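Local coordinates for export chaperone SatS (Mycobacterium tuberculosis H37Rv, PDB 6DNM), which acts as a chaperone for the SecA2 protein export pathway, here represented by its C-terminal domain, at residues W13-I21 with F30-D38; P112-D121 with Y155-P165. One frame throughout, in Å; residues are numbered along the deposited sequence.

Contact 1: residues W13-I21 with F30-D38; sequences WLQVGIDPI and FYTLRCYLD
Ile-21 and Thr-32 face each other as a hydrogen-bonded pair of an antiparallel beta hairpin. Their side chains lie side by side and point the same way. CG1 of Ile-21 meets CG2 of Thr-32 at 3.6 Å, and CD1 of Ile-21 rests on the same methyl. The torsion chi1 of 70° sets Ile-21 CG1 between its own N and carbonyl carbon, which lets CG1 run alongside the threonine. Thr-32 turns its hydroxyl elsewhere, to the carbonyl of Ser-51.

Asp-19 and Arg-34 form the second hydrogen-bonded pair. Asp-19 N bonds to Arg-34 O at 2.8 Å and nearly straight (166°), and Arg-34 N returns a bond to Asp-19 O. Their side chains also run together, but the salt bridge is long, 3.8 Å from OD2 of Asp-19 to NH2 of Arg-34, and the position of NH2 is doubtful. As modelled, the oxygen lies well out of the guanidinium plane, so at most a charge attraction is likely.

Pro-20 and Leu-33 sit on the other face of the hairpin as the non-hydrogen-bonded pair. CD2 of Leu-33 packs on CA of Pro-20 at 3.7 Å and also reaches the CZ3 side of the Trp-13 ring. Ile-18 CG2 closes on Leu-33 CB at 3.8 Å.

The packing is looser before Ile-18, at the helix end. Exposed Gly-17 ends helix 12-16 in a Schellman motif. A water joins its O (2.7 Å) to the N of Tyr-36 (3.0 Å).

Strand 29-37 lies between strands 19-24 and 40-43 in the four-stranded mixed sheet. Helix 77-86 meets Trp-13 and Ile-18 through Ile-80, while Phe-43 of strand 40-43 touches Ile-21 and Arg-34.

Contact 2: residues P112-D121 with Y155-P165; sequences PDAVDREQLD and YVLDPHSVGKP
The Tyr-155 ring has Lys-164 CA over one face, 3.5 Å above the plane and offset toward the rim. Pro-112 comes at the ring edge, near its plane, with CB 3.6 Å from CD2 of Tyr-155. Tyr-155 CG is anti to the backbone N (chi1 178°), which carries the ring out to the proline. The same CB of Pro-112 touches CG2 of Val-156 at 3.7 Å. One proline carbon thus bridges two consecutive residues of the helix.

Lys-164 crosses Pro-112 at about a right angle and goes on to Asp-113. Its NZ donates to OD1 of Asp-113 at 2.7 Å, on the syn lone pair, within a salt bridge. Both residues are exposed, so this pair closes the contact at its solvent side.

The segments join the start of helix 117-134 to the end of helix 148-157. Asp-116 is the N-cap of the first helix. Its OD2 accepts from Gln-119 N. After the second helix the chain makes a type I turn from Asp-158 to Ser-161, with an Asx turn at Asp-158, and then leads back to Pro-112 through Lys-164 and Pro-165.

Among Leu-120, Val-115 and Val-156 the packing is apolar. Leu-120 CD2 meets Val-156 CG1 at 3.7 Å, and the two side chains cross at about a right angle. Val-115 CG1 reaches that same valine methyl. Phe-108 of helix 104-110 packs on both Val-115 and Leu-120. At the more exposed side, carbons meet polar atoms. Leu-157 leans toward the first helix, with CD2 3.6 Å from OD2 of Asp-121. Arg-117 bends at chi2 and chi3 and lays CG 3.4 Å from the O of Val-156. A water links NH1 of Arg-117 to the O of Leu-157.

Contact 1 closes before contact 2 opens along the chain. Their centres lie 28 Å apart, on opposite sides of the chain's centre, and the nearest atoms are about 10 Å from each other. They share no helix or strand. Contact 1 belongs to the four-stranded mixed sheet, in the hairpin of strands 19-24 and 29-37. Contact 2 belongs to the helical part, between helices 117-134 and 148-157. Helix 117-134 connects the two regions: it begins in contact 2, and further on its Asp-129 accepts from the hydroxyl of Tyr-36 in contact 1. One helix therefore spans from the helical end of this domain to this sheet.

Contact 1: residues W13-I21 with F30-D38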
loop_
_atom_site.group_PDB
_atom_site.type_symbol
_atom_site.label_atom_id
_atom_site.label_comp_id
_atom_site.label_asym_id
_atom_site.label_seq_id
_atom_site.Cartn_x
_atom_site.Cartn_y
_atom_site.Cartn_z
ATOM N N TRP A 13 15.160 -4.979 -8.903
ATOM C CA TRP A 13 13.715 -4.798 -8.780
ATOM C C TRP A 13 13.152 -4.001 -9.951
ATOM O O TRP A 13 12.051 -4.297 -10.442
ATOM C CB TRP A 13 13.369 -4.170 -7.424
ATOM C CG TRP A 13 13.625 -5.139 -6.300
ATOM C CD1 TRP A 13 14.647 -5.094 -5.393
ATOM C CD2 TRP A 13 12.876 -6.329 -6.002
ATOM N NE1 TRP A 13 14.569 -6.170 -4.539
ATOM C CE2 TRP A 13 13.495 -6.944 -4.893
ATOM C CE3 TRP A 13 11.740 -6.927 -6.559
ATOM C CZ2 TRP A 13 13.014 -8.124 -4.327
ATOM C CZ3 TRP A 13 11.259 -8.098 -5.991
ATOM C CH2 TRP A 13 11.895 -8.683 -4.883
ATOM N N LEU A 14 13.913 -3.019 -10.441
ATOM C CA LEU A 14 13.509 -2.300 -11.645
ATOM C C LEU A 14 13.392 -3.243 -12.838
ATOM O O LEU A 14 12.411 -3.194 -13.587
ATOM C CB LEU A 14 14.508 -1.178 -11.932
ATOM C CG LEU A 14 14.151 -0.184 -13.030
ATOM C CD1 LEU A 14 12.840 0.515 -12.734
ATOM C CD2 LEU A 14 15.267 0.822 -13.170
ATOM N N GLN A 15 14.365 -4.137 -13.006
ATOM C CA GLN A 15 14.342 -5.038 -14.154
ATOM C C GLN A 15 13.189 -6.032 -14.071
ATOM O O GLN A 15 12.612 -6.405 -15.096
ATOM C CB GLN A 15 15.670 -5.779 -14.249
ATOM C CG GLN A 15 16.831 -4.911 -14.689
ATOM C CD GLN A 15 18.037 -5.738 -15.082
ATOM O OE1 GLN A 15 19.033 -5.776 -14.365
ATOM N NE2 GLN A 15 17.944 -6.417 -16.218
ATOM N N VAL A 16 12.850 -6.501 -12.866
ATOM C CA VAL A 16 11.726 -7.430 -12.751
ATOM C C VAL A 16 10.372 -6.734 -12.812
ATOM O O VAL A 16 9.345 -7.409 -12.965
ATOM C CB VAL A 16 11.888 -8.406 -11.571
ATOM C CG1 VAL A 16 13.181 -9.192 -11.710
ATOM C CG2 VAL A 16 11.843 -7.680 -10.251
ATOM N N GLY A 17 10.335 -5.408 -12.699
ATOM C CA GLY A 17 9.096 -4.666 -12.846
ATOM C C GLY A 17 8.135 -4.812 -11.693
ATOM O O GLY A 17 6.946 -4.528 -11.846
ATOM N N ILE A 18 8.618 -5.250 -10.536
ATOM C CA ILE A 18 7.795 -5.485 -9.358
ATOM C C ILE A 18 8.491 -4.791 -8.195
ATOM O O ILE A 18 9.713 -4.894 -8.057
ATOM C CB ILE A 18 7.635 -7.001 -9.104
ATOM C CG1 ILE A 18 6.884 -7.661 -10.274
ATOM C CG2 ILE A 18 6.940 -7.274 -7.781
ATOM C CD1 ILE A 18 6.974 -9.188 -10.331
ATOM N N ASP A 19 7.720 -4.060 -7.375
ATOM C CA ASP A 19 8.289 -3.259 -6.300
ATOM C C ASP A 19 8.028 -3.906 -4.953
ATOM O O ASP A 19 6.864 -4.152 -4.605
ATOM C CB ASP A 19 7.648 -1.861 -6.260
ATOM C CG ASP A 19 8.053 -0.972 -7.411
ATOM O OD1 ASP A 19 9.157 -1.137 -7.967
ATOM O OD2 ASP A 19 7.245 -0.082 -7.739
ATOM N N PRO A 20 9.055 -4.097 -4.133
ATOM C CA PRO A 20 8.813 -4.297 -2.699
ATOM C C PRO A 20 8.283 -3.011 -2.091
ATOM O O PRO A 20 8.725 -1.913 -2.431
ATOM C CB PRO A 20 10.207 -4.623 -2.145
ATOM C CG PRO A 20 11.038 -5.020 -3.367
ATOM C CD PRO A 20 10.483 -4.175 -4.479
ATOM N N ILE A 21 7.295 -3.149 -1.208
ATOM C CA ILE A 21 6.720 -1.991 -0.535
ATOM C C ILE A 21 6.698 -2.233 0.968
ATOM O O ILE A 21 6.707 -3.373 1.436
ATOM C CB ILE A 21 5.310 -1.605 -1.055
ATOM C CG1 ILE A 21 4.269 -2.641 -0.638
ATOM C CG2 ILE A 21 5.320 -1.396 -2.575
ATOM C CD1 ILE A 21 2.832 -2.204 -0.951
ATOM N N PHE A 30 4.684 -3.907 7.714
ATOM C CA PHE A 30 4.541 -5.037 6.809
ATOM C C PHE A 30 5.303 -4.800 5.515
ATOM O O PHE A 30 5.497 -3.657 5.085
ATOM C CB PHE A 30 3.084 -5.259 6.417
ATOM C CG PHE A 30 2.213 -5.697 7.545
ATOM C CD1 PHE A 30 2.491 -6.862 8.244
ATOM C CD2 PHE A 30 1.098 -4.958 7.897
ATOM C CE1 PHE A 30 1.674 -7.268 9.299
ATOM C CE2 PHE A 30 0.286 -5.357 8.944
ATOM C CZ PHE A 30 0.570 -6.513 9.644
ATOM N N TYR A 31 5.690 -5.909 4.880
ATOM C CA TYR A 31 6.333 -5.921 3.574
ATOM C C TYR A 31 5.525 -6.794 2.628
ATOM O O TYR A 31 4.975 -7.824 3.033
ATOM C CB TYR A 31 7.774 -6.457 3.676
ATOM C CG TYR A 31 8.599 -5.540 4.537
ATOM C CD1 TYR A 31 9.257 -4.443 3.986
ATOM C CD2 TYR A 31 8.657 -5.719 5.926
ATOM C CE1 TYR A 31 9.982 -3.575 4.778
ATOM C CE2 TYR A 31 9.366 -4.843 6.730
ATOM C CZ TYR A 31 10.035 -3.782 6.148
ATOM O OH TYR A 31 10.732 -2.911 6.943
ATOM N N THR A 32 5.448 -6.377 1.369
ATOM C CA THR A 32 4.825 -7.174 0.316
ATOM C C THR A 32 5.376 -6.689 -1.018
ATOM O O THR A 32 6.289 -5.854 -1.058
ATOM C CB THR A 32 3.289 -7.151 0.409
ATOM O OG1 THR A 32 2.736 -8.111 -0.506
ATOM C CG2 THR A 32 2.714 -5.771 0.086
ATOM N N LEU A 33 4.839 -7.228 -2.116
ATOM C CA LEU A 33 5.216 -6.820 -3.463
ATOM C C LEU A 33 4.004 -6.262 -4.193
ATOM O O LEU A 33 2.870 -6.714 -3.985
ATOM C CB LEU A 33 5.753 -7.998 -4.296
ATOM C CG LEU A 33 6.935 -8.783 -3.720
ATOM C CD1 LEU A 33 7.315 -9.931 -4.645
ATOM C CD2 LEU A 33 8.140 -7.875 -3.484
ATOM N N ARG A 34 4.254 -5.287 -5.069
ATOM C CA ARG A 34 3.200 -4.698 -5.880
ATOM C C ARG A 34 3.758 -4.326 -7.243
ATOM O O ARG A 34 4.889 -3.846 -7.351
ATOM C CB ARG A 34 2.657 -3.432 -5.215
ATOM C CG ARG A 34 1.483 -2.786 -5.971
ATOM C CD ARG A 34 1.897 -1.480 -6.664
ATOM N NE ARG A 34 2.561 -0.621 -5.698
ATOM C CZ ARG A 34 3.331 0.431 -5.955
ATOM N NH1 ARG A 34 3.872 1.104 -4.969
ATOM N NH2 ARG A 34 3.567 0.832 -7.185
ATOM N N CYS A 35 2.952 -4.545 -8.280
ATOM C CA CYS A 35 3.292 -4.107 -9.626
ATOM C C CYS A 35 2.045 -3.538 -10.283
ATOM O O CYS A 35 0.953 -3.548 -9.707
ATOM C CB CYS A 35 3.850 -5.255 -10.469
ATOM S SG CYS A 35 2.637 -6.515 -10.857
ATOM N N TYR A 36 2.206 -3.040 -11.503
ATOM C CA TYR A 36 1.087 -2.599 -12.322
ATOM C C TYR A 36 1.123 -3.351 -13.641
ATOM O O TYR A 36 2.180 -3.459 -14.273
ATOM C CB TYR A 36 1.156 -1.102 -12.574
ATOM C CG TYR A 36 1.126 -0.303 -11.299
ATOM C CD1 TYR A 36 -0.074 -0.015 -10.645
ATOM C CD2 TYR A 36 2.299 0.139 -10.728
ATOM C CE1 TYR A 36 -0.092 0.722 -9.457
ATOM C CE2 TYR A 36 2.290 0.863 -9.568
ATOM C CZ TYR A 36 1.104 1.151 -8.919
ATOM O OH TYR A 36 1.129 1.881 -7.741
ATOM N N LEU A 37 -0.023 -3.885 -14.039
ATOM C CA LEU A 37 -0.177 -4.586 -15.305
ATOM C C LEU A 37 -1.343 -3.931 -16.019
ATOM O O LEU A 37 -2.458 -3.922 -15.488
ATOM C CB LEU A 37 -0.499 -6.059 -15.049
ATOM C CG LEU A 37 -0.601 -6.953 -16.279
ATOM C CD1 LEU A 37 0.678 -6.883 -17.101
ATOM C CD2 LEU A 37 -0.884 -8.377 -15.846
ATOM N N ASP A 38 -1.085 -3.369 -17.202
ATOM C CA ASP A 38 -2.101 -2.662 -17.984
ATOM C C ASP A 38 -2.902 -1.688 -17.121
ATOM O O ASP A 38 -4.134 -1.728 -17.077
ATOM C CB ASP A 38 -3.020 -3.632 -18.724
ATOM C CG ASP A 38 -2.257 -4.668 -19.512
ATOM O OD1 ASP A 38 -1.155 -4.345 -20.002
ATOM O OD2 ASP A 38 -2.760 -5.806 -19.636
HETATM O O HOH W 1 5.041 -2.637 -12.260
#

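Contact 2: residues P112-D121 with Y155-P165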
loop_
_atom_site.group_PDB
_atom_site.type_symbol
_atom_site.label_atom_id
_atom_site.label_comp_id
_atom_site.label_asym_id
_atom_site.label_seq_id
_atom_site.Cartn_x
_atom_site.Cartn_y
_atom_site.Cartn_z
ATOM N N PRO A 112 -7.347 19.550 9.310
ATOM C CA PRO A 112 -6.409 19.454 8.181
ATOM C C PRO A 112 -5.001 19.903 8.514
ATOM O O PRO A 112 -4.044 19.332 7.981
ATOM C CB PRO A 112 -7.053 20.332 7.097
ATOM C CG PRO A 112 -8.042 21.188 7.819
ATOM C CD PRO A 112 -8.498 20.419 9.016
ATOM N N ASP A 113 -4.834 20.896 9.389
ATOM C CA ASP A 113 -3.492 21.403 9.657
ATOM C C ASP A 113 -2.642 20.432 10.466
ATOM O O ASP A 113 -1.415 20.589 10.506
ATOM C CB ASP A 113 -3.554 22.778 10.325
ATOM C CG ASP A 113 -4.429 23.756 9.561
ATOM O OD1 ASP A 113 -5.078 24.608 10.203
ATOM O OD2 ASP A 113 -4.470 23.667 8.316
ATOM N N ALA A 114 -3.254 19.432 11.103
ATOM C CA ALA A 114 -2.510 18.396 11.805
ATOM C C ALA A 114 -2.079 17.251 10.898
ATOM O O ALA A 114 -1.266 16.419 11.318
ATOM C CB ALA A 114 -3.341 17.826 12.959
ATOM N N VAL A 115 -2.602 17.184 9.678
ATOM C CA VAL A 115 -2.316 16.083 8.762
ATOM C C VAL A 115 -1.125 16.452 7.892
ATOM O O VAL A 115 -1.108 17.518 7.261
ATOM C CB VAL A 115 -3.537 15.761 7.888
ATOM C CG1 VAL A 115 -3.197 14.608 6.956
ATOM C CG2 VAL A 115 -4.744 15.439 8.752
ATOM N N ASP A 116 -0.131 15.573 7.838
ATOM C CA ASP A 116 1.017 15.821 6.980
ATOM C C ASP A 116 0.645 15.518 5.536
ATOM O O ASP A 116 0.229 14.398 5.215
ATOM C CB ASP A 116 2.209 14.967 7.397
ATOM C CG ASP A 116 3.434 15.266 6.564
ATOM O OD1 ASP A 116 4.061 16.310 6.813
ATOM O OD2 ASP A 116 3.760 14.486 5.646
ATOM N N ARG A 117 0.824 16.506 4.661
ATOM C CA ARG A 117 0.373 16.368 3.281
ATOM C C ARG A 117 1.090 15.226 2.571
ATOM O O ARG A 117 0.454 14.385 1.927
ATOM C CB ARG A 117 0.581 17.687 2.543
ATOM C CG ARG A 117 0.078 17.666 1.112
ATOM C CD ARG A 117 0.935 18.572 0.225
ATOM N NE ARG A 117 2.320 18.114 0.211
ATOM C CZ ARG A 117 2.747 17.051 -0.462
ATOM N NH1 ARG A 117 1.897 16.333 -1.184
ATOM N NH2 ARG A 117 4.020 16.698 -0.401
ATOM N N GLU A 118 2.417 15.168 2.688
ATOM C CA GLU A 118 3.165 14.122 1.998
ATOM C C GLU A 118 2.757 12.733 2.484
ATOM O O GLU A 118 2.539 11.823 1.673
ATOM C CB GLU A 118 4.666 14.354 2.168
ATOM C CG GLU A 118 5.515 13.477 1.279
ATOM C CD GLU A 118 6.943 13.367 1.776
ATOM O OE1 GLU A 118 7.666 12.454 1.318
ATOM O OE2 GLU A 118 7.343 14.198 2.628
ATOM N N GLN A 119 2.632 12.554 3.798
ATOM C CA GLN A 119 2.170 11.275 4.327
ATOM C C GLN A 119 0.822 10.894 3.729
ATOM O O GLN A 119 0.617 9.756 3.288
ATOM C CB GLN A 119 2.056 11.341 5.846
ATOM C CG GLN A 119 1.576 10.014 6.415
ATOM C CD GLN A 119 1.327 10.042 7.893
ATOM O OE1 GLN A 119 1.589 11.045 8.559
ATOM N NE2 GLN A 119 0.834 8.929 8.427
ATOM N N LEU A 120 -0.117 11.829 3.725
ATOM C CA LEU A 120 -1.435 11.544 3.194
ATOM C C LEU A 120 -1.413 11.232 1.707
ATOM O O LEU A 120 -2.107 10.372 1.260
ATOM C CB LEU A 120 -2.400 12.683 3.511
ATOM C CG LEU A 120 -3.842 12.446 3.079
ATOM C CD1 LEU A 120 -4.443 11.252 3.792
ATOM C CD2 LEU A 120 -4.717 13.675 3.258
ATOM N N ASP A 121 -0.592 11.942 0.957
ATOM C CA ASP A 121 -0.504 11.702 -0.462
ATOM C C ASP A 121 -0.075 10.286 -0.771
ATOM O O ASP A 121 -0.685 9.627 -1.577
ATOM C CB ASP A 121 0.395 12.698 -1.167
ATOM C CG ASP A 121 0.098 12.736 -2.635
ATOM O OD1 ASP A 121 0.713 12.043 -3.400
ATOM O OD2 ASP A 121 -0.865 13.430 -3.009
ATOM N N TYR A 155 -8.852 18.627 0.533
ATOM C CA TYR A 155 -8.325 19.899 1.005
ATOM C C TYR A 155 -6.848 19.793 1.375
ATOM O O TYR A 155 -6.038 20.633 0.964
ATOM C CB TYR A 155 -9.151 20.412 2.185
ATOM C CG TYR A 155 -8.589 21.708 2.727
ATOM C CD1 TYR A 155 -8.853 22.917 2.091
ATOM C CD2 TYR A 155 -7.763 21.725 3.847
ATOM C CE1 TYR A 155 -8.331 24.105 2.565
ATOM C CE2 TYR A 155 -7.233 22.918 4.329
ATOM C CZ TYR A 155 -7.521 24.101 3.683
ATOM O OH TYR A 155 -6.994 25.287 4.159
ATOM N N VAL A 156 -6.477 18.768 2.155
ATOM C CA VAL A 156 -5.086 18.619 2.585
ATOM C C VAL A 156 -4.167 18.439 1.384
ATOM O O VAL A 156 -3.049 18.964 1.355
ATOM C CB VAL A 156 -4.940 17.459 3.594
ATOM C CG1 VAL A 156 -3.452 17.147 3.860
ATOM C CG2 VAL A 156 -5.667 17.764 4.899
ATOM N N LEU A 157 -4.616 17.687 0.377
ATOM C CA LEU A 157 -3.761 17.386 -0.765
ATOM C C LEU A 157 -3.661 18.529 -1.765
ATOM O O LEU A 157 -2.857 18.433 -2.699
ATOM C CB LEU A 157 -4.248 16.115 -1.464
ATOM C CG LEU A 157 -4.154 14.850 -0.618
ATOM C CD1 LEU A 157 -4.648 13.650 -1.413
ATOM C CD2 LEU A 157 -2.709 14.643 -0.187
ATOM N N ASP A 158 -4.446 19.598 -1.604
ATOM C CA ASP A 158 -4.416 20.728 -2.531
ATOM C C ASP A 158 -4.005 21.996 -1.796
ATOM O O ASP A 158 -4.857 22.671 -1.192
ATOM C CB ASP A 158 -5.785 20.915 -3.186
ATOM C CG ASP A 158 -5.801 22.022 -4.225
ATOM O OD1 ASP A 158 -4.758 22.670 -4.462
ATOM O OD2 ASP A 158 -6.885 22.257 -4.804
ATOM N N PRO A 159 -2.723 22.374 -1.848
ATOM C CA PRO A 159 -2.290 23.610 -1.177
ATOM C C PRO A 159 -2.885 24.891 -1.752
ATOM O O PRO A 159 -2.703 25.966 -1.153
ATOM C CB PRO A 159 -0.763 23.574 -1.329
ATOM C CG PRO A 159 -0.452 22.114 -1.412
ATOM C CD PRO A 159 -1.576 21.528 -2.226
ATOM N N HIS A 160 -3.584 24.825 -2.881
ATOM C CA HIS A 160 -4.236 25.993 -3.457
ATOM C C HIS A 160 -5.723 26.055 -3.137
ATOM O O HIS A 160 -6.427 26.917 -3.675
ATOM C CB HIS A 160 -4.019 26.027 -4.969
ATOM C CG HIS A 160 -2.605 26.314 -5.361
ATOM N ND1 HIS A 160 -2.125 27.594 -5.541
ATOM C CD2 HIS A 160 -1.558 25.484 -5.584
ATOM C CE1 HIS A 160 -0.846 27.541 -5.865
ATOM N NE2 HIS A 160 -0.478 26.270 -5.900
ATOM N N SER A 161 -6.223 25.163 -2.282
ATOM C CA SER A 161 -7.628 25.180 -1.916
ATOM C C SER A 161 -7.839 26.044 -0.682
ATOM O O SER A 161 -7.074 25.970 0.284
ATOM C CB SER A 161 -8.130 23.765 -1.626
ATOM O OG SER A 161 -9.428 23.815 -1.050
ATOM N N VAL A 162 -8.892 26.856 -0.721
ATOM C CA VAL A 162 -9.303 27.674 0.413
ATOM C C VAL A 162 -10.597 27.173 1.043
ATOM O O VAL A 162 -11.161 27.847 1.907
ATOM C CB VAL A 162 -9.388 29.168 0.051
ATOM C CG1 VAL A 162 -7.997 29.743 -0.117
ATOM C CG2 VAL A 162 -10.214 29.369 -1.215
ATOM N N GLY A 163 -11.088 26.013 0.626
ATOM C CA GLY A 163 -12.299 25.472 1.211
ATOM C C GLY A 163 -12.006 24.652 2.449
ATOM O O GLY A 163 -12.162 23.426 2.437
ATOM N N LYS A 164 -11.577 25.308 3.519
ATOM C CA LYS A 164 -11.079 24.577 4.684
ATOM C C LYS A 164 -12.227 23.974 5.488
ATOM O O LYS A 164 -13.103 24.711 5.956
ATOM C CB LYS A 164 -10.235 25.482 5.572
ATOM C CG LYS A 164 -9.764 24.804 6.848
ATOM C CD LYS A 164 -9.022 25.768 7.754
ATOM C CE LYS A 164 -7.824 25.105 8.408
ATOM N NZ LYS A 164 -6.770 26.106 8.748
ATOM N N PRO A 165 -12.259 22.658 5.669
ATOM C CA PRO A 165 -13.280 22.060 6.538
ATOM C C PRO A 165 -13.121 22.576 7.957
ATOM O O PRO A 165 -12.007 22.797 8.433
ATOM C CB PRO A 165 -12.963 20.560 6.460
ATOM C CG PRO A 165 -12.222 20.392 5.184
ATOM C CD PRO A 165 -11.410 21.642 5.025
HETATM O O HOH W 2 -0.410 17.201 -2.629
#